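Local coordinates for adhesion and penetration protein autotransporter (Haemophilus influenzae, PDB 3SYJ) that promotes bacterial adherence to and invasion of host cells, mediates aggregation between bacteria, and is probably a serine protease, at residues A[534-539]-A[682-687]; A[566-571]-A[585-590]; A[579-584]-A[633-638]. All coordinates share one frame; numbering follows the deposited sequence.

All three contacts involve the beta-solenoid of the secreted passenger domain. Contact 1 and contact 2 have centres about 8 Å apart and touch, because strand 536-539 is the parallel neighbour of strand 567-575. Contact 3 lies about 11 Å from contact 2, centre to centre, and touches it through backbone pairing of Ser638 with Gly585 and Leu587; from contact 1 it is about 18 Å away, without touching. Along the chain, contacts 2 and 3 are both nested in the loop closed by contact 1, and their segments alternate. Contacts 2 and 3 thus stack successive strands of the solenoid, whereas contact 1 lays a disulfide-linked hairpin against its flank.

Contact 1: A[534-539]-A[682-687]; sequences RKEIAY and TTCQKV
Thr682 packs over Glu536 and Ala538 on the flank of strand 536-539. Its CB lies 3.8 Å from Glu536 CB, and CG2 also rests near that methylene. OG1, beside the backbone N, comes to 3.3 Å from Ala538 CB. The small methyl of Ala538 suits this place, since it lets the threonine sit close to the strand. Cys684 adds a looser touch, SG to Glu536 CG.

Charge organises the outer end. Arg534 folds back on itself, bent at chi2 (-70°) and chi3 (-62°), and grips Glu536 side-on: NE and NH2 both donate to the single oxygen OE1, each at 3.2 Å, NE coming in on the syn side and NH2 from above the carboxylate plane. The salt bridge stays within one segment and steadies the guanidinium beside the incoming strand. There Arg534 NH2 reaches 2.9 Å from Thr682 O, though at an angle too poor for a hydrogen bond.

No direct hydrogen bond joins the two segments; two waters make the polar links. One molecule donates to Glu536 O and accepts from Thr682 N, at 2.9 Å from the latter. A second donates to Glu536 OE2, 2.7 Å away, and accepts from Cys684 N. Glutamate suits this position because one carboxylate oxygen can hold Arg534 while the other serves the water.

The two strands run at 115° to each other, so they do not pair as a sheet. Strand 682-688 belongs instead to an antiparallel hairpin with strand 669-675, cross-linked by the Cys673-Cys684 disulfide and laid across the flank of a parallel beta-solenoid.

Contact 2: A[566-571]-A[585-590]; sequences RTLLLS and GKLFFS
Leu568 and Leu587 lie side by side on one face of two adjacent parallel strands, CD2 of Leu568 3.8 Å from CD1 of Leu587. On the same face Leu570 crosses Leu587 at an angle and runs beside Phe589, its CD1 touching Leu587 CD1 and, at 4.0 Å, Phe589 CE1. Branched and aromatic side chains suit this buried, apolar face. On the other face, Leu569 CD1 reaches Ser590 CB at 3.7 Å and also meets Phe588 CB, while Thr567 CG2 approaches the Phe588 ring obliquely. Thr567 OG1 is tight against Lys586 CE, at 3.0 Å.

Beneath these side chains, five backbone hydrogen bonds set the spacing. Lys586 N, Phe588 N and Ser590 N donate to Arg566 O, Leu568 O and Leu570 O, while Leu568 N and Leu570 N donate back to Lys586 O and Phe588 O. The central bond, Phe588 N to Leu568 O, is nearly straight at 177°. At the entry, Gly585 takes a positive phi of 73°, and with no side chain in the way Arg566 O comes within 3.4 Å of its CA.

Farther out, the bends at chi3 and chi4 of Lys586 carry NZ to a salt bridge with Asp565. A water bonded to Thr567 OG1 at 2.8 Å holds the same ammonium only weakly. Phe589 meets Phe627 edge-to-face, and Ile580 and Gln582 pack against the same interior face. On the opposite face, Thr671 and Cys673 of strand 669-675 pack on Phe588, and Cys673 also on Leu569. Parallel strands stacked in register, with apolar side chains packing on the interior face, are typical of the right-handed beta-helix of autotransporter passengers.

Contact 3: A[579-584]-A[633-638]; sequences DITQTK and QIKGGS
The amide of Gln582 makes its bonds at the edge, from NE2: Ser638 O at 2.9 Å and Lys584 O at 3.1 Å both lie in the amide plane, so each N-H points at its own acceptor. Each meeting is lopsided, because the donor stands above the plane of the carbonyl it reaches. CG anti to the backbone N and an extended chi2 (-177°) carry the amide to the turn, and Ile634 CG2 packs on OE1 at 3.6 Å. The second amide, that of Gln633, is turned 50° from the Asp579 carboxylate; its NE2 makes only a weak bond to OD2, and the other carboxylate oxygen accepts from Asn631.

Parallel pairing carries the middle. Gln633 N donates to Ile580 O, Gln582 N to Gln633 O, and Lys635 N to Gln582 O at 2.8 Å; a weak bond from Gly636 N also ends on Gln582 O. On the outer side, Lys635 passes across Thr581 at an angle, its CD 4.1 Å from Thr581 CG2, an aliphatic stem over a branched methyl.

Toward the C-terminal ends of the two segments the backbones come close. Gly636 CA comes 3.5 Å from Thr583 O, and CA of Gly637, with a positive phi of 77°, lies 3.9 Å from Lys584 CA; such close backbones suit residues without side chains.

Gln582 is buried, touched also by Leu587, Ala639 and Tyr559. The NH2 end of its amide is therefore satisfied by two main-chain carbonyls, one in its own segment, Lys584, and one across the contact, Ser638, which ties the end of 579-584 to the start of the next strand.

Contact 1: A[534-539]-A[682-687]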
loop_
_atom_site.group_PDB
_atom_site.type_symbol
_atom_site.label_atom_id
_atom_site.label_comp_id
_atom_site.label_asym_id
_atom_site.label_seq_id
_atom_site.Cartn_x
_atom_site.Cartn_y
_atom_site.Cartn_z
ATOM N N ARG A 534 48.010 -11.306 -12.138
ATOM C CA ARG A 534 47.425 -9.983 -11.994
ATOM C C ARG A 534 46.341 -9.986 -10.925
ATOM O O ARG A 534 45.737 -11.016 -10.642
ATOM C CB ARG A 534 46.844 -9.520 -13.331
ATOM C CG ARG A 534 47.898 -9.151 -14.367
ATOM C CD ARG A 534 48.610 -7.863 -13.979
ATOM N NE ARG A 534 47.694 -6.722 -13.926
ATOM C CZ ARG A 534 47.567 -5.818 -14.893
ATOM N NH1 ARG A 534 48.298 -5.918 -15.996
ATOM N NH2 ARG A 534 46.710 -4.810 -14.760
ATOM N N LYS A 535 46.101 -8.823 -10.333
ATOM C CA LYS A 535 45.052 -8.672 -9.337
ATOM C C LYS A 535 43.684 -8.698 -9.999
ATOM O O LYS A 535 42.694 -9.075 -9.374
ATOM C CB LYS A 535 45.240 -7.368 -8.556
ATOM C CG LYS A 535 46.358 -7.440 -7.529
ATOM C CD LYS A 535 46.404 -6.219 -6.627
ATOM C CE LYS A 535 47.299 -5.121 -7.183
ATOM N NZ LYS A 535 47.872 -4.294 -6.069
ATOM N N GLU A 536 43.646 -8.303 -11.268
ATOM C CA GLU A 536 42.399 -8.184 -12.016
ATOM C C GLU A 536 42.224 -9.326 -13.001
ATOM O O GLU A 536 43.124 -9.620 -13.793
ATOM C CB GLU A 536 42.362 -6.868 -12.792
ATOM C CG GLU A 536 42.673 -5.644 -11.969
ATOM C CD GLU A 536 44.159 -5.357 -11.906
ATOM O OE1 GLU A 536 44.949 -6.184 -12.411
ATOM O OE2 GLU A 536 44.535 -4.297 -11.357
ATOM N N ILE A 537 41.059 -9.963 -12.951
ATOM C CA ILE A 537 40.679 -10.938 -13.959
ATOM C C ILE A 537 39.341 -10.506 -14.514
ATOM O O ILE A 537 38.642 -9.706 -13.897
ATOM C CB ILE A 537 40.571 -12.368 -13.396
ATOM C CG1 ILE A 537 39.454 -12.465 -12.351
ATOM C CG2 ILE A 537 41.903 -12.802 -12.819
ATOM C CD1 ILE A 537 39.344 -13.827 -11.676
ATOM N N ALA A 538 38.979 -11.024 -15.680
ATOM C CA ALA A 538 37.770 -10.561 -16.328
ATOM C C ALA A 538 37.069 -11.687 -17.058
ATOM O O ALA A 538 37.690 -12.668 -17.461
ATOM C CB ALA A 538 38.099 -9.426 -17.294
ATOM N N TYR A 539 35.763 -11.535 -17.225
ATOM C CA TYR A 539 34.984 -12.485 -17.988
ATOM C C TYR A 539 34.115 -11.702 -18.960
ATOM O O TYR A 539 33.235 -10.953 -18.549
ATOM C CB TYR A 539 34.117 -13.332 -17.050
ATOM C CG TYR A 539 33.252 -14.351 -17.758
ATOM C CD1 TYR A 539 33.824 -15.437 -18.409
ATOM C CD2 TYR A 539 31.859 -14.239 -17.759
ATOM C CE1 TYR A 539 33.039 -16.375 -19.056
ATOM C CE2 TYR A 539 31.063 -15.177 -18.405
ATOM C CZ TYR A 539 31.663 -16.243 -19.052
ATOM O OH TYR A 539 30.905 -17.192 -19.706
ATOM N N THR A 682 43.498 -6.806 -17.910
ATOM C CA THR A 682 42.451 -5.951 -17.359
ATOM C C THR A 682 43.069 -4.811 -16.570
ATOM O O THR A 682 43.992 -5.020 -15.790
ATOM C CB THR A 682 41.484 -6.742 -16.448
ATOM O OG1 THR A 682 40.946 -7.849 -17.179
ATOM C CG2 THR A 682 40.337 -5.858 -15.962
ATOM N N THR A 683 42.566 -3.602 -16.780
ATOM C CA THR A 683 43.086 -2.437 -16.076
ATOM C C THR A 683 41.969 -1.666 -15.390
ATOM O O THR A 683 40.941 -1.381 -16.001
ATOM C CB THR A 683 43.822 -1.498 -17.039
ATOM O OG1 THR A 683 44.956 -2.181 -17.591
ATOM C CG2 THR A 683 44.287 -0.252 -16.313
ATOM N N CYS A 684 42.168 -1.341 -14.117
ATOM C CA CYS A 684 41.216 -0.514 -13.380
ATOM C C CYS A 684 41.888 0.775 -12.969
ATOM O O CYS A 684 42.936 0.747 -12.332
ATOM C CB CYS A 684 40.705 -1.230 -12.131
ATOM S SG CYS A 684 39.701 -2.684 -12.466
ATOM N N GLN A 685 41.284 1.903 -13.321
ATOM C CA GLN A 685 41.898 3.193 -13.054
ATOM C C GLN A 685 40.875 4.322 -13.031
ATOM O O GLN A 685 39.854 4.275 -13.723
ATOM C CB GLN A 685 42.941 3.496 -14.121
ATOM C CG GLN A 685 42.316 4.038 -15.390
ATOM C CD GLN A 685 43.147 3.757 -16.620
ATOM O OE1 GLN A 685 44.342 4.062 -16.660
ATOM N NE2 GLN A 685 42.515 3.178 -17.641
ATOM N N LYS A 686 41.181 5.345 -12.239
ATOM C CA LYS A 686 40.354 6.538 -12.144
ATOM C C LYS A 686 40.430 7.318 -13.446
ATOM O O LYS A 686 41.512 7.591 -13.946
ATOM C CB LYS A 686 40.836 7.421 -10.994
ATOM C CG LYS A 686 40.763 6.769 -9.629
ATOM C CD LYS A 686 39.494 7.158 -8.900
ATOM C CE LYS A 686 39.615 6.860 -7.415
ATOM N NZ LYS A 686 38.708 7.723 -6.615
ATOM N N VAL A 687 39.273 7.671 -13.988
ATOM C CA VAL A 687 39.193 8.379 -15.255
ATOM C C VAL A 687 38.246 9.553 -15.085
ATOM O O VAL A 687 37.168 9.415 -14.506
ATOM C CB VAL A 687 38.644 7.468 -16.389
ATOM C CG1 VAL A 687 38.491 8.249 -17.696
ATOM C CG2 VAL A 687 39.526 6.242 -16.585
HETATM O O HOH W 1 44.598 -8.676 -15.951
HETATM O O HOH W 2 44.291 -1.916 -12.705
#

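Contact 2: A[566-571]-A[585-590]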
loop_
_atom_site.group_PDB
_atom_site.type_symbol
_atom_site.label_atom_id
_atom_site.label_comp_id
_atom_site.label_asym_id
_atom_site.label_seq_id
_atom_site.Cartn_x
_atom_site.Cartn_y
_atom_site.Cartn_z
ATOM N N ARG A 566 41.567 -7.872 -5.004
ATOM C CA ARG A 566 41.432 -8.678 -6.212
ATOM C C ARG A 566 40.151 -8.277 -6.913
ATOM O O ARG A 566 39.120 -8.128 -6.270
ATOM C CB ARG A 566 41.384 -10.168 -5.873
ATOM C CG ARG A 566 42.596 -10.684 -5.122
ATOM C CD ARG A 566 43.867 -10.562 -5.948
ATOM N NE ARG A 566 44.821 -11.611 -5.594
ATOM C CZ ARG A 566 45.866 -11.434 -4.791
ATOM N NH1 ARG A 566 46.106 -10.238 -4.261
ATOM N NH2 ARG A 566 46.675 -12.453 -4.522
ATOM N N THR A 567 40.205 -8.100 -8.225
ATOM C CA THR A 567 39.040 -7.616 -8.955
ATOM C C THR A 567 38.568 -8.604 -9.998
ATOM O O THR A 567 39.373 -9.228 -10.686
ATOM C CB THR A 567 39.325 -6.276 -9.650
ATOM O OG1 THR A 567 39.713 -5.313 -8.669
ATOM C CG2 THR A 567 38.097 -5.777 -10.390
ATOM N N LEU A 568 37.251 -8.739 -10.093
ATOM C CA LEU A 568 36.617 -9.519 -11.141
ATOM C C LEU A 568 35.761 -8.587 -11.991
ATOM O O LEU A 568 34.843 -7.937 -11.491
ATOM C CB LEU A 568 35.752 -10.635 -10.541
ATOM C CG LEU A 568 34.883 -11.470 -11.495
ATOM C CD1 LEU A 568 35.696 -12.040 -12.651
ATOM C CD2 LEU A 568 34.173 -12.598 -10.732
ATOM N N LEU A 569 36.076 -8.513 -13.276
ATOM C CA LEU A 569 35.305 -7.685 -14.182
ATOM C C LEU A 569 34.349 -8.546 -14.993
ATOM O O LEU A 569 34.765 -9.499 -15.652
ATOM C CB LEU A 569 36.236 -6.901 -15.112
ATOM C CG LEU A 569 35.602 -6.250 -16.350
ATOM C CD1 LEU A 569 34.547 -5.226 -15.954
ATOM C CD2 LEU A 569 36.669 -5.610 -17.246
ATOM N N LEU A 570 33.065 -8.218 -14.929
ATOM C CA LEU A 570 32.078 -8.854 -15.791
ATOM C C LEU A 570 31.582 -7.826 -16.803
ATOM O O LEU A 570 30.925 -6.848 -16.437
ATOM C CB LEU A 570 30.914 -9.402 -14.963
ATOM C CG LEU A 570 31.348 -10.342 -13.837
ATOM C CD1 LEU A 570 30.190 -10.671 -12.910
ATOM C CD2 LEU A 570 31.950 -11.607 -14.419
ATOM N N SER A 571 31.902 -8.035 -18.075
ATOM C CA SER A 571 31.575 -7.036 -19.081
ATOM C C SER A 571 30.608 -7.572 -20.120
ATOM O O SER A 571 30.325 -6.900 -21.109
ATOM C CB SER A 571 32.846 -6.527 -19.767
ATOM O OG SER A 571 33.439 -7.559 -20.540
ATOM N N GLY A 585 37.026 -8.835 -2.036
ATOM C CA GLY A 585 37.600 -8.306 -3.257
ATOM C C GLY A 585 36.701 -7.294 -3.925
ATOM O O GLY A 585 35.824 -6.718 -3.288
ATOM N N LYS A 586 36.931 -7.074 -5.215
ATOM C CA LYS A 586 36.164 -6.099 -5.972
ATOM C C LYS A 586 35.471 -6.757 -7.154
ATOM O O LYS A 586 36.083 -7.530 -7.891
ATOM C CB LYS A 586 37.058 -4.942 -6.435
ATOM C CG LYS A 586 37.680 -4.170 -5.280
ATOM C CD LYS A 586 38.416 -2.932 -5.757
ATOM C CE LYS A 586 39.737 -3.278 -6.429
ATOM N NZ LYS A 586 40.864 -3.363 -5.463
ATOM N N LEU A 587 34.187 -6.447 -7.317
ATOM C CA LEU A 587 33.379 -7.031 -8.378
ATOM C C LEU A 587 32.734 -5.919 -9.202
ATOM O O LEU A 587 31.962 -5.119 -8.673
ATOM C CB LEU A 587 32.312 -7.950 -7.777
ATOM C CG LEU A 587 31.338 -8.642 -8.729
ATOM C CD1 LEU A 587 32.081 -9.544 -9.706
ATOM C CD2 LEU A 587 30.312 -9.437 -7.936
ATOM N N PHE A 588 33.058 -5.869 -10.494
ATOM C CA PHE A 588 32.552 -4.817 -11.374
ATOM C C PHE A 588 31.570 -5.371 -12.384
ATOM O O PHE A 588 31.872 -6.335 -13.084
ATOM C CB PHE A 588 33.701 -4.126 -12.128
ATOM C CG PHE A 588 34.330 -2.983 -11.373
ATOM C CD1 PHE A 588 35.037 -3.212 -10.206
ATOM C CD2 PHE A 588 34.222 -1.683 -11.836
ATOM C CE1 PHE A 588 35.617 -2.163 -9.509
ATOM C CE2 PHE A 588 34.805 -0.633 -11.146
ATOM C CZ PHE A 588 35.504 -0.876 -9.986
ATOM N N PHE A 589 30.389 -4.765 -12.446
ATOM C CA PHE A 589 29.455 -5.003 -13.543
ATOM C C PHE A 589 29.586 -3.822 -14.484
ATOM O O PHE A 589 29.357 -2.678 -14.090
ATOM C CB PHE A 589 28.017 -5.106 -13.037
ATOM C CG PHE A 589 27.787 -6.232 -12.073
ATOM C CD1 PHE A 589 27.296 -7.451 -12.513
ATOM C CD2 PHE A 589 28.054 -6.068 -10.726
ATOM C CE1 PHE A 589 27.077 -8.491 -11.622
ATOM C CE2 PHE A 589 27.845 -7.092 -9.832
ATOM C CZ PHE A 589 27.355 -8.312 -10.279
ATOM N N SER A 590 29.976 -4.085 -15.726
ATOM C CA SER A 590 30.329 -2.997 -16.623
ATOM C C SER A 590 29.952 -3.288 -18.067
ATOM O O SER A 590 29.825 -4.446 -18.470
ATOM C CB SER A 590 31.837 -2.734 -16.536
ATOM O OG SER A 590 32.222 -1.626 -17.337
HETATM O O HOH W 3 42.406 -5.272 -7.801
#

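Contact 3: A[579-584]-A[633-638]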
loop_
_atom_site.group_PDB
_atom_site.type_symbol
_atom_site.label_atom_id
_atom_site.label_comp_id
_atom_site.label_asym_id
_atom_site.label_seq_id
_atom_site.Cartn_x
_atom_site.Cartn_y
_atom_site.Cartn_z
ATOM N N ASP A 579 21.670 -16.903 -7.766
ATOM C CA ASP A 579 22.233 -15.724 -7.136
ATOM C C ASP A 579 23.658 -15.470 -7.570
ATOM O O ASP A 579 24.323 -16.357 -8.103
ATOM C CB ASP A 579 22.243 -15.895 -5.619
ATOM C CG ASP A 579 20.865 -16.046 -5.040
ATOM O OD1 ASP A 579 19.888 -15.646 -5.705
ATOM O OD2 ASP A 579 20.766 -16.564 -3.911
ATOM N N ILE A 580 24.116 -14.247 -7.316
ATOM C CA ILE A 580 25.527 -13.910 -7.389
ATOM C C ILE A 580 25.962 -13.518 -5.984
ATOM O O ILE A 580 25.356 -12.641 -5.354
ATOM C CB ILE A 580 25.805 -12.742 -8.368
ATOM C CG1 ILE A 580 25.439 -13.137 -9.798
ATOM C CG2 ILE A 580 27.266 -12.323 -8.310
ATOM C CD1 ILE A 580 25.611 -12.013 -10.804
ATOM N N THR A 581 27.010 -14.182 -5.502
ATOM C CA THR A 581 27.533 -13.970 -4.155
ATOM C C THR A 581 28.974 -13.467 -4.172
ATOM O O THR A 581 29.832 -14.031 -4.853
ATOM C CB THR A 581 27.486 -15.281 -3.343
ATOM O OG1 THR A 581 26.126 -15.714 -3.231
ATOM C CG2 THR A 581 28.089 -15.083 -1.946
ATOM N N GLN A 582 29.240 -12.410 -3.415
ATOM C CA GLN A 582 30.603 -11.916 -3.277
ATOM C C GLN A 582 31.048 -11.949 -1.814
ATOM O O GLN A 582 30.364 -11.425 -0.932
ATOM C CB GLN A 582 30.718 -10.502 -3.839
ATOM C CG GLN A 582 32.110 -9.919 -3.739
ATOM C CD GLN A 582 32.171 -8.494 -4.239
ATOM O OE1 GLN A 582 31.154 -7.913 -4.614
ATOM N NE2 GLN A 582 33.367 -7.918 -4.243
ATOM N N THR A 583 32.195 -12.560 -1.552
ATOM C CA THR A 583 32.680 -12.678 -0.181
ATOM C C THR A 583 33.805 -11.701 0.122
ATOM O O THR A 583 34.116 -11.450 1.283
ATOM C CB THR A 583 33.178 -14.096 0.120
ATOM O OG1 THR A 583 34.315 -14.385 -0.702
ATOM C CG2 THR A 583 32.082 -15.118 -0.163
ATOM N N LYS A 584 34.414 -11.145 -0.918
ATOM C CA LYS A 584 35.583 -10.295 -0.738
ATOM C C LYS A 584 36.013 -9.692 -2.069
ATOM O O LYS A 584 35.438 -9.997 -3.109
ATOM C CB LYS A 584 36.731 -11.118 -0.147
ATOM C CG LYS A 584 37.850 -10.295 0.465
ATOM C CD LYS A 584 38.950 -11.193 0.993
ATOM C CE LYS A 584 38.409 -12.145 2.040
ATOM N NZ LYS A 584 39.500 -12.810 2.799
ATOM N N GLN A 633 24.046 -11.167 -3.342
ATOM C CA GLN A 633 24.421 -11.201 -1.944
ATOM C C GLN A 633 25.867 -10.769 -1.822
ATOM O O GLN A 633 26.784 -11.554 -2.056
ATOM C CB GLN A 633 24.227 -12.607 -1.375
ATOM C CG GLN A 633 22.981 -13.286 -1.903
ATOM C CD GLN A 633 22.589 -14.514 -1.107
ATOM O OE1 GLN A 633 23.151 -14.788 -0.043
ATOM N NE2 GLN A 633 21.611 -15.262 -1.618
ATOM N N ILE A 634 26.068 -9.509 -1.473
ATOM C CA ILE A 634 27.407 -8.994 -1.272
ATOM C C ILE A 634 27.706 -9.138 0.213
ATOM O O ILE A 634 27.374 -8.260 1.005
ATOM C CB ILE A 634 27.507 -7.522 -1.720
ATOM C CG1 ILE A 634 26.773 -7.323 -3.051
ATOM C CG2 ILE A 634 28.956 -7.071 -1.826
ATOM C CD1 ILE A 634 27.181 -8.304 -4.147
ATOM N N LYS A 635 28.298 -10.271 0.581
ATOM C CA LYS A 635 28.558 -10.609 1.978
ATOM C C LYS A 635 29.870 -10.015 2.474
ATOM O O LYS A 635 30.198 -10.107 3.656
ATOM C CB LYS A 635 28.602 -12.127 2.160
ATOM C CG LYS A 635 27.324 -12.850 1.764
ATOM C CD LYS A 635 27.443 -14.334 2.066
ATOM C CE LYS A 635 26.150 -15.076 1.769
ATOM N NZ LYS A 635 26.312 -16.533 2.028
ATOM N N GLY A 636 30.628 -9.417 1.566
ATOM C CA GLY A 636 31.900 -8.828 1.928
ATOM C C GLY A 636 32.551 -8.263 0.693
ATOM O O GLY A 636 32.171 -8.615 -0.421
ATOM N N GLY A 637 33.526 -7.383 0.886
ATOM C CA GLY A 637 34.171 -6.715 -0.225
ATOM C C GLY A 637 33.340 -5.586 -0.816
ATOM O O GLY A 637 32.558 -4.929 -0.125
ATOM N N SER A 638 33.511 -5.365 -2.114
ATOM C CA SER A 638 32.894 -4.238 -2.777
ATOM C C SER A 638 32.372 -4.602 -4.172
ATOM O O SER A 638 33.124 -5.108 -5.012
ATOM C CB SER A 638 33.911 -3.107 -2.879
ATOM O OG SER A 638 33.252 -1.860 -3.044
#